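Aspartate semialdehyde dehydrogenase (Francisella tularensis subsp. tularensis, PDB 4WOJ) probably catalyses the NADPH-dependent reductive dephosphorylation of L-aspartyl-4-phosphate to L-aspartate-semialdehyde, an early step toward lysine, methionine and threonine, and works as a homodimer. Local coordinates at residues Asp157-Val162 and Lys259-Asp264; Met7-Phe12 and Cys35-Phe40; Met178-Gln183 and Lys214-Lys219. One frame throughout, in Å; residues are numbered along the deposited sequence.

How the interactions relate
Interaction 2 comes first along the chain. It pairs strands 8-13 and 36-42 of the parallel sheet in the NAD-binding domain. Interactions 1 and 3 both belong to the dimerisation domain. Interaction 1 joins strand 159-167 to strand 263-266, an outermost strand of the mixed sheet within the chain. Interaction 3 sets helix 175-191, the next element after strand 159-167, against loop segment 214-219, and both its segments fall between those of interaction 1. The three centres lie 37 to 39 Å apart, and none of the contacts touch. Interactions 1 and 3 sit on opposite sides of the chain's centre. The dimerisation domain thus meets the second subunit at two well-separated places, while interaction 2 touches no other chain.

Interaction 1 (Asp157-Val162 and Lys259-Asp264); sequences DLVEWV and KTIPVD
Val162 O accepts the N-H of Asp264 at 3.1 Å, with a nearly straight bond (165° at the hydrogen). The CA-H of Val263 also approaches this oxygen, with Val263 CA at 3.5 Å from Val162 O. On the other side of the bridge, Val162 N gives its hydrogen to Pro262 O at 3.2 Å. Val162 thus bonds through both its N-H and its C=O, as expected of a parallel bridge with Val263.

Before the bridge the contact passes to side chains. Pro262 has no N-H to give, and its ring carbon CD lies 3.3 Å from Glu160 O. Trp161 CB packs on the same ring, 3.9 Å from Pro262 CD. Trp161 and Pro262 both pack on Leu339 of the second subunit. Ile261 crosses Val159 at about a right angle, with Ile261 CG2 4.1 Å from Val159 CG1. Glu160 and Trp161 both face Lys283 of strand 275-284, a classic beta bulge in strand 159-167.

Asp157 closes a Schellman motif and forms a salt bridge with Arg285. Asp264 OD2 accepts a hydrogen bond from Leu338 N of the second subunit. Two backbone bonds thus add an outermost strand to the sheet, while the Asp264 carboxylate reaches into the dimer interface.

Interaction 2 (Met7-Phe12 and Cys35-Phe40); sequences MLKVGF and CILPTF
Phe12 and Phe40 lie side by side on one face of two parallel strands, pointing the same way. The planes are 21° from parallel, but the rings are displaced, with centroids 5.2 Å apart and little face shared. Phe12 CD2 sits over one face of the Phe40 ring. Pro38 meets the Phe12 ring at its edge, with Pro38 CB 3.9 Å from Phe12 CE2. Val10 continues this packed face: its CG2 lies 3.8 Å from Ile36 CB. The Ile36 chi1 of 56° sets CG1 between the backbone N and the carbonyl carbon, and CD1 extends to the Phe12 ring edge. Met27 and Met24 of helix 18-30 touch Phe12 and Phe40, and Leu365 of helix 354-369 touches Val10. This is the first beta-alpha-beta unit of the Rossmann-type domain.

The other face is more open to solvent. It carries the side chains of Lys9, Leu37 and Thr39; Gly11 adds none. Lys9 CG comes only to 4.4 Å from Leu37 CD1. At the exposed start, Met7 crosses Leu37 at about a right angle, with Met7 SD 3.4 Å from Leu37 CD2.

Four backbone bonds run between the strands. Leu37 N to Leu8 O is 2.8 Å and almost straight (175°). Val10 N reaches Leu37 O from above the carbonyl plane, at 3.2 Å. Backbone polar groups thus pair within the sheet, while Val10, Phe12, Ile36 and Phe40 meet by apolar contact.

Interaction 3 (Met178-Gln183 and Lys214-Lys219); sequences MQELLQ and KIPQQK
Glu180 OE2 accepts the backbone N-H of Lys219 at 2.8 Å. The donor comes to the syn side of the carboxylate and lies 22° out of its plane. The Glu180 side chain leaves the helix toward the loop and runs extended through CG (chi2 -175°), which carries the carboxylate past Pro216 to the backbone beyond it. On the way Glu180 CG passes 3.5 Å from Pro216 O. The second oxygen, OE1, is bonded to Thr220 N. The carboxylate therefore grips two successive backbone N-H groups with its two oxygens.

Helix 175-191 of the dimerisation domain is here held against the loop that follows helix 198-209. Pro216 O adds a bond in the reverse sense, accepting from Gln184 NE2. Gln179 and Gln183 of the same helix pack on Ile198 and Arg194 of the second subunit.

Lys219 CG is turned beside its own backbone N (chi1 -55°), which lays it by Glu180 OE2; bends at chi2 and chi4 then lead the ammonium group off. Lys219 NZ stays 4.8 Å from Glu180 OE2, too far for direct contact, though the opposite charges may still attract. Gln183 crosses the Pro216 ring at about a right angle, with Gln183 CG 3.9 Å from Pro216 CG. The Gln217 side chain leaves the backbone on the side away from the helix; its NE2 bonds to Ile215 O at 2.8 Å, nearly in the amide plane, and to Ser209 O.

Interaction 1 (Asp157-Val162 and Lys259-Asp264)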
ATOM      1  N   ASP B 157     -22.221   8.634 -15.319  1.00 33.36           N
ATOM      2  CA  ASP B 157     -21.315   8.258 -16.380  1.00 33.95           C
ATOM      3  C   ASP B 157     -20.213   9.289 -16.601  1.00 34.54           C
ATOM      4  O   ASP B 157     -19.890   9.625 -17.753  1.00 32.84           O
ATOM      5  CB  ASP B 157     -22.078   8.026 -17.683  1.00 38.44           C
ATOM      6  CG  ASP B 157     -21.279   7.214 -18.678  1.00 44.94           C
ATOM      7  OD1 ASP B 157     -20.370   6.440 -18.253  1.00 47.49           O
ATOM      8  OD2 ASP B 157     -21.553   7.345 -19.896  1.00 50.44           O
ATOM      9  N   LEU B 158     -19.624   9.782 -15.509  1.00 31.62           N
ATOM     10  CA  LEU B 158     -18.562  10.801 -15.604  1.00 29.65           C
ATOM     11  C   LEU B 158     -17.130  10.256 -15.634  1.00 27.38           C
ATOM     12  O   LEU B 158     -16.188  10.992 -15.897  1.00 25.21           O
ATOM     13  CB  LEU B 158     -18.732  11.828 -14.483  1.00 30.58           C
ATOM     14  CG  LEU B 158     -19.952  12.748 -14.682  1.00 30.78           C
ATOM     15  CD1 LEU B 158     -20.128  13.679 -13.516  1.00 30.35           C
ATOM     16  CD2 LEU B 158     -19.841  13.583 -15.957  1.00 31.28           C
ATOM     17  N   VAL B 159     -16.968   8.951 -15.439  1.00 25.28           N
ATOM     18  CA  VAL B 159     -15.633   8.374 -15.301  1.00 22.98           C
ATOM     19  C   VAL B 159     -15.218   7.738 -16.621  1.00 24.95           C
ATOM     20  O   VAL B 159     -15.917   6.838 -17.109  1.00 22.05           O
ATOM     21  CB  VAL B 159     -15.623   7.291 -14.206  1.00 20.75           C
ATOM     22  CG1 VAL B 159     -14.286   6.583 -14.162  1.00 20.45           C
ATOM     23  CG2 VAL B 159     -15.984   7.893 -12.867  1.00 20.05           C
ATOM     24  N   GLU B 160     -14.067   8.187 -17.141  1.00 27.23           N
ATOM     25  CA  GLU B 160     -13.471   7.703 -18.401  1.00 28.58           C
ATOM     26  C   GLU B 160     -12.590   6.484 -18.133  1.00 29.37           C
ATOM     27  O   GLU B 160     -12.684   5.506 -18.851  1.00 28.98           O
ATOM     28  CB  GLU B 160     -12.628   8.795 -19.078  1.00 31.39           C
ATOM     29  CG  GLU B 160     -12.298   8.502 -20.547  1.00 35.15           C
ATOM     30  CD  GLU B 160     -11.646   9.671 -21.278  1.00 37.63           C
ATOM     31  OE1 GLU B 160     -12.210  10.789 -21.319  1.00 40.60           O
ATOM     32  OE2 GLU B 160     -10.553   9.483 -21.838  1.00 41.72           O
ATOM     33  N   TRP B 161     -11.710   6.580 -17.122  1.00 26.74           N
ATOM     34  CA  TRP B 161     -11.026   5.409 -16.541  1.00 25.83           C
ATOM     35  C   TRP B 161     -10.574   5.569 -15.087  1.00 24.92           C
ATOM     36  O   TRP B 161     -10.570   6.655 -14.563  1.00 21.50           O
ATOM     37  CB  TRP B 161      -9.854   4.925 -17.384  1.00 24.88           C
ATOM     38  CG  TRP B 161      -8.753   5.881 -17.692  1.00 25.33           C
ATOM     39  CD1 TRP B 161      -8.441   6.356 -18.941  1.00 22.17           C
ATOM     40  CD2 TRP B 161      -7.741   6.404 -16.798  1.00 24.06           C
ATOM     41  NE1 TRP B 161      -7.343   7.143 -18.875  1.00 24.09           N
ATOM     42  CE2 TRP B 161      -6.885   7.203 -17.582  1.00 22.66           C
ATOM     43  CE3 TRP B 161      -7.495   6.295 -15.419  1.00 22.83           C
ATOM     44  CZ2 TRP B 161      -5.802   7.898 -17.049  1.00 21.53           C
ATOM     45  CZ3 TRP B 161      -6.413   6.988 -14.874  1.00 22.09           C
ATOM     46  CH2 TRP B 161      -5.579   7.781 -15.690  1.00 24.54           C
ATOM     47  N   VAL B 162     -10.145   4.446 -14.487  1.00 25.60           N
ATOM     48  CA  VAL B 162      -9.647   4.388 -13.101  1.00 24.76           C
ATOM     49  C   VAL B 162      -8.357   3.585 -12.932  1.00 26.59           C
ATOM     50  O   VAL B 162      -8.334   2.395 -13.206  1.00 27.32           O
ATOM     51  CB  VAL B 162     -10.678   3.683 -12.175  1.00 23.79           C
ATOM     52  CG1 VAL B 162     -10.240   3.782 -10.739  1.00 22.76           C
ATOM     53  CG2 VAL B 162     -12.078   4.253 -12.377  1.00 22.69           C
ATOM     54  N   LYS B 259     -20.084   1.757 -23.235  1.00 50.15           N
ATOM     55  CA  LYS B 259     -18.721   2.161 -23.485  1.00 53.45           C
ATOM     56  C   LYS B 259     -17.833   1.634 -22.375  1.00 46.00           C
ATOM     57  O   LYS B 259     -17.977   2.043 -21.224  1.00 51.81           O
ATOM     58  CB  LYS B 259     -18.676   3.698 -23.523  1.00 54.36           C
ATOM     59  CG  LYS B 259     -17.334   4.285 -23.924  1.00 55.88           C
ATOM     60  CD  LYS B 259     -17.249   5.736 -23.487  1.00 56.43           C
ATOM     61  CE  LYS B 259     -16.103   6.466 -24.177  1.00 59.95           C
ATOM     62  NZ  LYS B 259     -16.422   6.821 -25.589  1.00 57.82           N
ATOM     63  N   THR B 260     -16.897   0.751 -22.692  1.00 42.04           N
ATOM     64  CA  THR B 260     -16.063   0.212 -21.614  1.00 43.21           C
ATOM     65  C   THR B 260     -15.260   1.286 -20.866  1.00 40.12           C
ATOM     66  O   THR B 260     -14.636   2.160 -21.453  1.00 39.86           O
ATOM     67  CB  THR B 260     -15.099  -0.891 -22.043  1.00 43.64           C
ATOM     68  OG1 THR B 260     -14.397  -1.346 -20.868  1.00 39.67           O
ATOM     69  CG2 THR B 260     -14.098  -0.387 -23.093  1.00 44.12           C
ATOM     70  N   ILE B 261     -15.321   1.210 -19.551  1.00 36.16           N
ATOM     71  CA  ILE B 261     -14.494   2.022 -18.690  1.00 32.11           C
ATOM     72  C   ILE B 261     -13.325   1.130 -18.284  1.00 29.23           C
ATOM     73  O   ILE B 261     -13.504   0.153 -17.522  1.00 29.73           O
ATOM     74  CB  ILE B 261     -15.288   2.449 -17.450  1.00 36.51           C
ATOM     75  CG1 ILE B 261     -16.409   3.388 -17.860  1.00 37.24           C
ATOM     76  CG2 ILE B 261     -14.398   3.076 -16.361  1.00 35.09           C
ATOM     77  CD1 ILE B 261     -17.518   3.379 -16.825  1.00 41.39           C
ATOM     78  N   PRO B 262     -12.124   1.442 -18.783  1.00 25.47           N
ATOM     79  CA  PRO B 262     -10.992   0.658 -18.349  1.00 26.08           C
ATOM     80  C   PRO B 262     -10.731   0.820 -16.838  1.00 25.15           C
ATOM     81  O   PRO B 262     -10.887   1.907 -16.285  1.00 25.92           O
ATOM     82  CB  PRO B 262      -9.838   1.227 -19.172  1.00 25.37           C
ATOM     83  CG  PRO B 262     -10.448   1.971 -20.299  1.00 24.79           C
ATOM     84  CD  PRO B 262     -11.754   2.445 -19.787  1.00 26.45           C
ATOM     85  N   VAL B 263     -10.350  -0.275 -16.191  1.00 26.09           N
ATOM     86  CA  VAL B 263      -9.866  -0.270 -14.781  1.00 24.16           C
ATOM     87  C   VAL B 263      -8.562  -1.031 -14.790  1.00 23.90           C
ATOM     88  O   VAL B 263      -8.443  -2.101 -15.354  1.00 27.29           O
ATOM     89  CB  VAL B 263     -10.868  -0.860 -13.769  1.00 24.29           C
ATOM     90  CG1 VAL B 263     -10.319  -0.833 -12.329  1.00 24.71           C
ATOM     91  CG2 VAL B 263     -12.179  -0.084 -13.796  1.00 22.94           C
ATOM     92  N   ASP B 264      -7.532  -0.442 -14.231  1.00 24.91           N
ATOM     93  CA  ASP B 264      -6.252  -1.119 -14.207  1.00 24.95           C
ATOM     94  C   ASP B 264      -5.480  -0.613 -13.002  1.00 23.95           C
ATOM     95  O   ASP B 264      -5.889   0.322 -12.346  1.00 22.41           O
ATOM     96  CB  ASP B 264      -5.477  -0.882 -15.516  1.00 26.51           C
ATOM     97  CG  ASP B 264      -4.627  -2.113 -15.948  1.00 29.37           C
ATOM     98  OD1 ASP B 264      -4.247  -2.927 -15.049  1.00 26.42           O
ATOM     99  OD2 ASP B 264      -4.375  -2.271 -17.198  1.00 27.05           O
TER

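Interaction 2 (Met7-Phe12 and Cys35-Phe40)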
ATOM      1  N   MET B   7     -43.850 -19.954   2.351  1.00 68.81           N
ATOM      2  CA  MET B   7     -42.797 -19.113   2.897  1.00 58.47           C
ATOM      3  C   MET B   7     -41.606 -19.593   2.107  1.00 52.36           C
ATOM      4  O   MET B   7     -41.616 -20.732   1.651  1.00 55.05           O
ATOM      5  CB  MET B   7     -42.602 -19.410   4.379  1.00 53.21           C
ATOM      6  CG  MET B   7     -42.035 -18.265   5.212  1.00 52.40           C
ATOM      7  SD  MET B   7     -42.101 -18.527   7.018  1.00 51.13           S
ATOM      8  CE  MET B   7     -43.516 -17.527   7.450  1.00 47.86           C
ATOM      9  N   LEU B   8     -40.574 -18.782   1.951  1.00 45.71           N
ATOM     10  CA  LEU B   8     -39.407 -19.273   1.226  1.00 44.30           C
ATOM     11  C   LEU B   8     -38.439 -20.130   2.026  1.00 42.41           C
ATOM     12  O   LEU B   8     -38.040 -19.783   3.139  1.00 43.48           O
ATOM     13  CB  LEU B   8     -38.681 -18.129   0.547  1.00 44.67           C
ATOM     14  CG  LEU B   8     -39.496 -17.610  -0.633  1.00 43.53           C
ATOM     15  CD1 LEU B   8     -38.782 -16.449  -1.295  1.00 45.27           C
ATOM     16  CD2 LEU B   8     -39.773 -18.720  -1.634  1.00 42.98           C
ATOM     17  N   LYS B   9     -38.094 -21.277   1.461  1.00 40.66           N
ATOM     18  CA  LYS B   9     -37.138 -22.142   2.104  1.00 46.73           C
ATOM     19  C   LYS B   9     -35.755 -21.756   1.627  1.00 45.77           C
ATOM     20  O   LYS B   9     -35.432 -21.951   0.465  1.00 44.05           O
ATOM     21  CB  LYS B   9     -37.417 -23.595   1.774  1.00 48.26           C
ATOM     22  CG  LYS B   9     -38.826 -24.015   2.108  1.00 48.93           C
ATOM     23  CD  LYS B   9     -38.966 -25.510   1.937  1.00 51.68           C
ATOM     24  CE  LYS B   9     -38.615 -26.210   3.241  1.00 55.30           C
ATOM     25  NZ  LYS B   9     -38.664 -27.693   3.084  1.00 57.99           N
ATOM     26  N   VAL B  10     -34.941 -21.238   2.546  1.00 45.74           N
ATOM     27  CA  VAL B  10     -33.618 -20.734   2.209  1.00 42.70           C
ATOM     28  C   VAL B  10     -32.551 -21.524   2.918  1.00 41.08           C
ATOM     29  O   VAL B  10     -32.569 -21.642   4.141  1.00 34.05           O
ATOM     30  CB  VAL B  10     -33.437 -19.265   2.610  1.00 42.52           C
ATOM     31  CG1 VAL B  10     -32.210 -18.687   1.920  1.00 43.23           C
ATOM     32  CG2 VAL B  10     -34.666 -18.457   2.252  1.00 43.45           C
ATOM     33  N   GLY B  11     -31.600 -22.022   2.134  1.00 41.07           N
ATOM     34  CA  GLY B  11     -30.507 -22.843   2.647  1.00 38.94           C
ATOM     35  C   GLY B  11     -29.224 -22.041   2.650  1.00 39.55           C
ATOM     36  O   GLY B  11     -28.984 -21.240   1.756  1.00 36.84           O
ATOM     37  N   PHE B  12     -28.414 -22.249   3.677  1.00 40.51           N
ATOM     38  CA  PHE B  12     -27.169 -21.512   3.841  1.00 40.94           C
ATOM     39  C   PHE B  12     -25.957 -22.447   3.842  1.00 42.65           C
ATOM     40  O   PHE B  12     -25.835 -23.320   4.702  1.00 35.03           O
ATOM     41  CB  PHE B  12     -27.216 -20.681   5.134  1.00 40.78           C
ATOM     42  CG  PHE B  12     -28.268 -19.621   5.104  1.00 39.15           C
ATOM     43  CD1 PHE B  12     -28.007 -18.376   4.515  1.00 38.84           C
ATOM     44  CD2 PHE B  12     -29.541 -19.884   5.580  1.00 35.98           C
ATOM     45  CE1 PHE B  12     -29.003 -17.403   4.443  1.00 38.45           C
ATOM     46  CE2 PHE B  12     -30.538 -18.914   5.528  1.00 37.20           C
ATOM     47  CZ  PHE B  12     -30.274 -17.675   4.947  1.00 37.90           C
ATOM     48  N   CYS B  35     -38.961 -13.820   7.686  1.00 45.49           N
ATOM     49  CA  CYS B  35     -39.997 -14.332   6.765  1.00 50.75           C
ATOM     50  C   CYS B  35     -39.514 -15.411   5.828  1.00 46.53           C
ATOM     51  O   CYS B  35     -39.906 -15.466   4.664  1.00 43.49           O
ATOM     52  CB  CYS B  35     -40.591 -13.182   5.966  1.00 57.78           C
ATOM     53  SG  CYS B  35     -41.315 -11.953   7.052  1.00 70.08           S
ATOM     54  N   ILE B  36     -38.679 -16.284   6.361  1.00 43.22           N
ATOM     55  CA  ILE B  36     -38.102 -17.364   5.604  1.00 41.28           C
ATOM     56  C   ILE B  36     -37.952 -18.572   6.501  1.00 41.00           C
ATOM     57  O   ILE B  36     -37.981 -18.444   7.729  1.00 42.81           O
ATOM     58  CB  ILE B  36     -36.706 -16.961   5.092  1.00 44.49           C
ATOM     59  CG1 ILE B  36     -35.810 -16.542   6.269  1.00 44.40           C
ATOM     60  CG2 ILE B  36     -36.799 -15.814   4.091  1.00 40.22           C
ATOM     61  CD1 ILE B  36     -34.342 -16.571   5.939  1.00 43.85           C
ATOM     62  N   LEU B  37     -37.776 -19.737   5.891  1.00 38.55           N
ATOM     63  CA  LEU B  37     -37.522 -20.978   6.634  1.00 35.49           C
ATOM     64  C   LEU B  37     -36.060 -21.392   6.453  1.00 34.79           C
ATOM     65  O   LEU B  37     -35.715 -22.121   5.524  1.00 39.01           O
ATOM     66  CB  LEU B  37     -38.495 -22.100   6.195  1.00 34.33           C
ATOM     67  CG  LEU B  37     -39.989 -21.729   6.262  1.00 36.31           C
ATOM     68  CD1 LEU B  37     -40.903 -22.837   5.749  1.00 33.51           C
ATOM     69  CD2 LEU B  37     -40.361 -21.354   7.693  1.00 40.57           C
ATOM     70  N   PRO B  38     -35.185 -20.927   7.336  1.00 34.30           N
ATOM     71  CA  PRO B  38     -33.791 -21.216   7.093  1.00 36.05           C
ATOM     72  C   PRO B  38     -33.456 -22.680   7.271  1.00 40.78           C
ATOM     73  O   PRO B  38     -34.084 -23.362   8.069  1.00 46.10           O
ATOM     74  CB  PRO B  38     -33.058 -20.380   8.143  1.00 35.46           C
ATOM     75  CG  PRO B  38     -34.055 -19.390   8.618  1.00 37.29           C
ATOM     76  CD  PRO B  38     -35.361 -20.116   8.544  1.00 36.94           C
ATOM     77  N   THR B  39     -32.476 -23.145   6.513  1.00 41.02           N
ATOM     78  CA  THR B  39     -31.883 -24.445   6.713  1.00 41.62           C
ATOM     79  C   THR B  39     -30.386 -24.284   6.563  1.00 40.36           C
ATOM     80  O   THR B  39     -29.928 -23.631   5.644  1.00 48.37           O
ATOM     81  CB  THR B  39     -32.435 -25.458   5.708  1.00 43.59           C
ATOM     82  OG1 THR B  39     -33.840 -25.609   5.931  1.00 47.57           O
ATOM     83  CG2 THR B  39     -31.751 -26.799   5.840  1.00 43.91           C
ATOM     84  N   PHE B  40     -29.638 -24.910   7.451  1.00 39.96           N
ATOM     85  CA  PHE B  40     -28.223 -24.676   7.551  1.00 40.59           C
ATOM     86  C   PHE B  40     -27.443 -25.906   7.144  1.00 44.16           C
ATOM     87  O   PHE B  40     -27.498 -26.935   7.812  1.00 44.92           O
ATOM     88  CB  PHE B  40     -27.878 -24.217   8.977  1.00 42.84           C
ATOM     89  CG  PHE B  40     -28.277 -22.797   9.224  1.00 44.17           C
ATOM     90  CD1 PHE B  40     -27.467 -21.754   8.775  1.00 42.72           C
ATOM     91  CD2 PHE B  40     -29.503 -22.491   9.791  1.00 41.52           C
ATOM     92  CE1 PHE B  40     -27.845 -20.443   8.958  1.00 39.78           C
ATOM     93  CE2 PHE B  40     -29.893 -21.176   9.945  1.00 39.92           C
ATOM     94  CZ  PHE B  40     -29.055 -20.153   9.531  1.00 39.39           C
TER

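Interaction 3 (Met178-Gln183 and Lys214-Lys219)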
ATOM      1  N   MET B 178      -5.183 -15.440   7.763  1.00 37.57           N
ATOM      2  CA  MET B 178      -5.198 -14.408   8.799  1.00 36.96           C
ATOM      3  C   MET B 178      -4.529 -14.894  10.051  1.00 37.80           C
ATOM      4  O   MET B 178      -3.728 -14.200  10.673  1.00 37.25           O
ATOM      5  CB  MET B 178      -6.623 -14.019   9.139  1.00 35.75           C
ATOM      6  CG  MET B 178      -6.723 -12.758   9.991  1.00 38.55           C
ATOM      7  SD  MET B 178      -8.446 -12.221   9.916  1.00 42.71           S
ATOM      8  CE  MET B 178      -8.487 -10.560  10.503  1.00 44.40           C
ATOM      9  N   GLN B 179      -4.898 -16.097  10.434  1.00 41.56           N
ATOM     10  CA  GLN B 179      -4.267 -16.751  11.575  1.00 42.70           C
ATOM     11  C   GLN B 179      -2.773 -16.812  11.349  1.00 39.19           C
ATOM     12  O   GLN B 179      -1.990 -16.461  12.224  1.00 40.68           O
ATOM     13  CB  GLN B 179      -4.832 -18.157  11.757  1.00 44.01           C
ATOM     14  CG  GLN B 179      -6.063 -18.189  12.633  1.00 42.74           C
ATOM     15  CD  GLN B 179      -6.958 -19.389  12.380  1.00 47.07           C
ATOM     16  OE1 GLN B 179      -6.574 -20.354  11.723  1.00 51.49           O
ATOM     17  NE2 GLN B 179      -8.171 -19.323  12.902  1.00 51.24           N
ATOM     18  N   GLU B 180      -2.378 -17.249  10.162  1.00 37.09           N
ATOM     19  CA  GLU B 180      -0.946 -17.258   9.809  1.00 37.28           C
ATOM     20  C   GLU B 180      -0.313 -15.870  10.048  1.00 35.72           C
ATOM     21  O   GLU B 180       0.698 -15.751  10.735  1.00 35.22           O
ATOM     22  CB  GLU B 180      -0.710 -17.753   8.364  1.00 36.51           C
ATOM     23  CG  GLU B 180       0.633 -18.451   8.228  1.00 42.89           C
ATOM     24  CD  GLU B 180       0.990 -18.861   6.810  1.00 51.18           C
ATOM     25  OE1 GLU B 180       1.222 -17.958   5.986  1.00 61.91           O
ATOM     26  OE2 GLU B 180       1.071 -20.083   6.510  1.00 52.58           O
ATOM     27  N   LEU B 181      -0.934 -14.821   9.505  1.00 31.73           N
ATOM     28  CA  LEU B 181      -0.375 -13.476   9.604  1.00 29.01           C
ATOM     29  C   LEU B 181      -0.196 -13.119  11.064  1.00 28.64           C
ATOM     30  O   LEU B 181       0.866 -12.575  11.463  1.00 23.94           O
ATOM     31  CB  LEU B 181      -1.241 -12.426   8.876  1.00 28.00           C
ATOM     32  CG  LEU B 181      -0.953 -10.953   9.258  1.00 28.12           C
ATOM     33  CD1 LEU B 181       0.456 -10.506   8.976  1.00 26.91           C
ATOM     34  CD2 LEU B 181      -1.913 -10.014   8.567  1.00 29.18           C
ATOM     35  N   LEU B 182      -1.241 -13.365  11.852  1.00 30.04           N
ATOM     36  CA  LEU B 182      -1.178 -13.058  13.307  1.00 30.45           C
ATOM     37  C   LEU B 182      -0.041 -13.817  13.936  1.00 29.15           C
ATOM     38  O   LEU B 182       0.685 -13.294  14.740  1.00 28.35           O
ATOM     39  CB  LEU B 182      -2.475 -13.380  14.030  1.00 30.67           C
ATOM     40  CG  LEU B 182      -3.689 -12.526  13.652  1.00 29.42           C
ATOM     41  CD1 LEU B 182      -4.957 -13.133  14.221  1.00 28.49           C
ATOM     42  CD2 LEU B 182      -3.503 -11.087  14.103  1.00 29.69           C
ATOM     43  N   GLN B 183       0.145 -15.044  13.508  1.00 31.70           N
ATOM     44  CA  GLN B 183       1.175 -15.885  14.098  1.00 34.20           C
ATOM     45  C   GLN B 183       2.601 -15.493  13.687  1.00 35.15           C
ATOM     46  O   GLN B 183       3.505 -15.398  14.522  1.00 41.84           O
ATOM     47  CB  GLN B 183       0.872 -17.329  13.757  1.00 37.16           C
ATOM     48  CG  GLN B 183       2.047 -18.247  13.897  1.00 41.90           C
ATOM     49  CD  GLN B 183       1.575 -19.597  14.303  1.00 46.56           C
ATOM     50  OE1 GLN B 183       0.852 -20.249  13.555  1.00 48.55           O
ATOM     51  NE2 GLN B 183       1.941 -20.014  15.528  1.00 47.44           N
ATOM     52  N   LYS B 214      10.792 -21.853  10.708  1.00 47.30           N
ATOM     53  CA  LYS B 214      10.659 -21.118  11.975  1.00 46.37           C
ATOM     54  C   LYS B 214       9.394 -20.270  11.957  1.00 47.12           C
ATOM     55  O   LYS B 214       8.681 -20.145  12.953  1.00 50.97           O
ATOM     56  CB  LYS B 214      11.843 -20.183  12.168  1.00 46.74           C
ATOM     57  CG  LYS B 214      13.195 -20.872  12.229  1.00 49.95           C
ATOM     58  CD  LYS B 214      13.593 -21.240  13.655  1.00 53.53           C
ATOM     59  CE  LYS B 214      15.064 -21.636  13.742  1.00 54.37           C
ATOM     60  NZ  LYS B 214      15.738 -20.850  14.811  1.00 57.78           N
ATOM     61  N   ILE B 215       9.141 -19.686  10.801  1.00 41.92           N
ATOM     62  CA  ILE B 215       8.030 -18.793  10.591  1.00 39.29           C
ATOM     63  C   ILE B 215       7.137 -19.343   9.518  1.00 38.11           C
ATOM     64  O   ILE B 215       7.512 -19.317   8.344  1.00 39.13           O
ATOM     65  CB  ILE B 215       8.539 -17.438  10.067  1.00 38.08           C
ATOM     66  CG1 ILE B 215       9.449 -16.763  11.109  1.00 35.63           C
ATOM     67  CG2 ILE B 215       7.366 -16.544   9.689  1.00 35.65           C
ATOM     68  CD1 ILE B 215       8.866 -16.698  12.504  1.00 33.43           C
ATOM     69  N   PRO B 216       5.940 -19.799   9.894  1.00 34.28           N
ATOM     70  CA  PRO B 216       5.064 -20.429   8.932  1.00 33.90           C
ATOM     71  C   PRO B 216       4.590 -19.465   7.861  1.00 32.60           C
ATOM     72  O   PRO B 216       4.096 -18.395   8.176  1.00 29.32           O
ATOM     73  CB  PRO B 216       3.877 -20.858   9.783  1.00 31.22           C
ATOM     74  CG  PRO B 216       3.818 -19.828  10.831  1.00 33.09           C
ATOM     75  CD  PRO B 216       5.243 -19.518  11.155  1.00 34.33           C
ATOM     76  N   GLN B 217       4.741 -19.860   6.609  1.00 33.55           N
ATOM     77  CA  GLN B 217       4.454 -18.977   5.499  1.00 33.45           C
ATOM     78  C   GLN B 217       3.885 -19.685   4.283  1.00 37.70           C
ATOM     79  O   GLN B 217       3.911 -19.149   3.190  1.00 40.27           O
ATOM     80  CB  GLN B 217       5.720 -18.240   5.097  1.00 33.14           C
ATOM     81  CG  GLN B 217       6.975 -19.083   5.072  1.00 31.38           C
ATOM     82  CD  GLN B 217       8.226 -18.225   5.073  1.00 31.03           C
ATOM     83  OE1 GLN B 217       8.686 -17.811   4.005  1.00 27.67           O
ATOM     84  NE2 GLN B 217       8.778 -17.948   6.270  1.00 29.73           N
ATOM     85  N   GLN B 218       3.366 -20.882   4.457  1.00 41.89           N
ATOM     86  CA  GLN B 218       2.832 -21.614   3.316  1.00 46.87           C
ATOM     87  C   GLN B 218       1.553 -20.969   2.802  1.00 49.88           C
ATOM     88  O   GLN B 218       1.330 -20.895   1.583  1.00 51.38           O
ATOM     89  CB  GLN B 218       2.543 -23.081   3.645  1.00 50.20           C
ATOM     90  CG  GLN B 218       3.724 -23.930   4.119  1.00 54.59           C
ATOM     91  CD  GLN B 218       5.089 -23.470   3.613  1.00 57.58           C
ATOM     92  OE1 GLN B 218       5.959 -23.031   4.394  1.00 61.12           O
ATOM     93  NE2 GLN B 218       5.285 -23.564   2.308  1.00 52.90           N
ATOM     94  N   LYS B 219       0.727 -20.501   3.732  1.00 46.52           N
ATOM     95  CA  LYS B 219      -0.556 -19.892   3.386  1.00 47.36           C
ATOM     96  C   LYS B 219      -0.391 -18.558   2.668  1.00 42.77           C
ATOM     97  O   LYS B 219      -1.144 -18.258   1.772  1.00 44.56           O
ATOM     98  CB  LYS B 219      -1.413 -19.677   4.634  1.00 54.15           C
ATOM     99  CG  LYS B 219      -1.649 -20.923   5.469  1.00 57.28           C
ATOM    100  CD  LYS B 219      -2.615 -21.890   4.795  1.00 61.66           C
ATOM    101  CE  LYS B 219      -2.580 -23.264   5.441  1.00 64.71           C
ATOM    102  NZ  LYS B 219      -2.515 -23.189   6.936  1.00 68.61           N
TER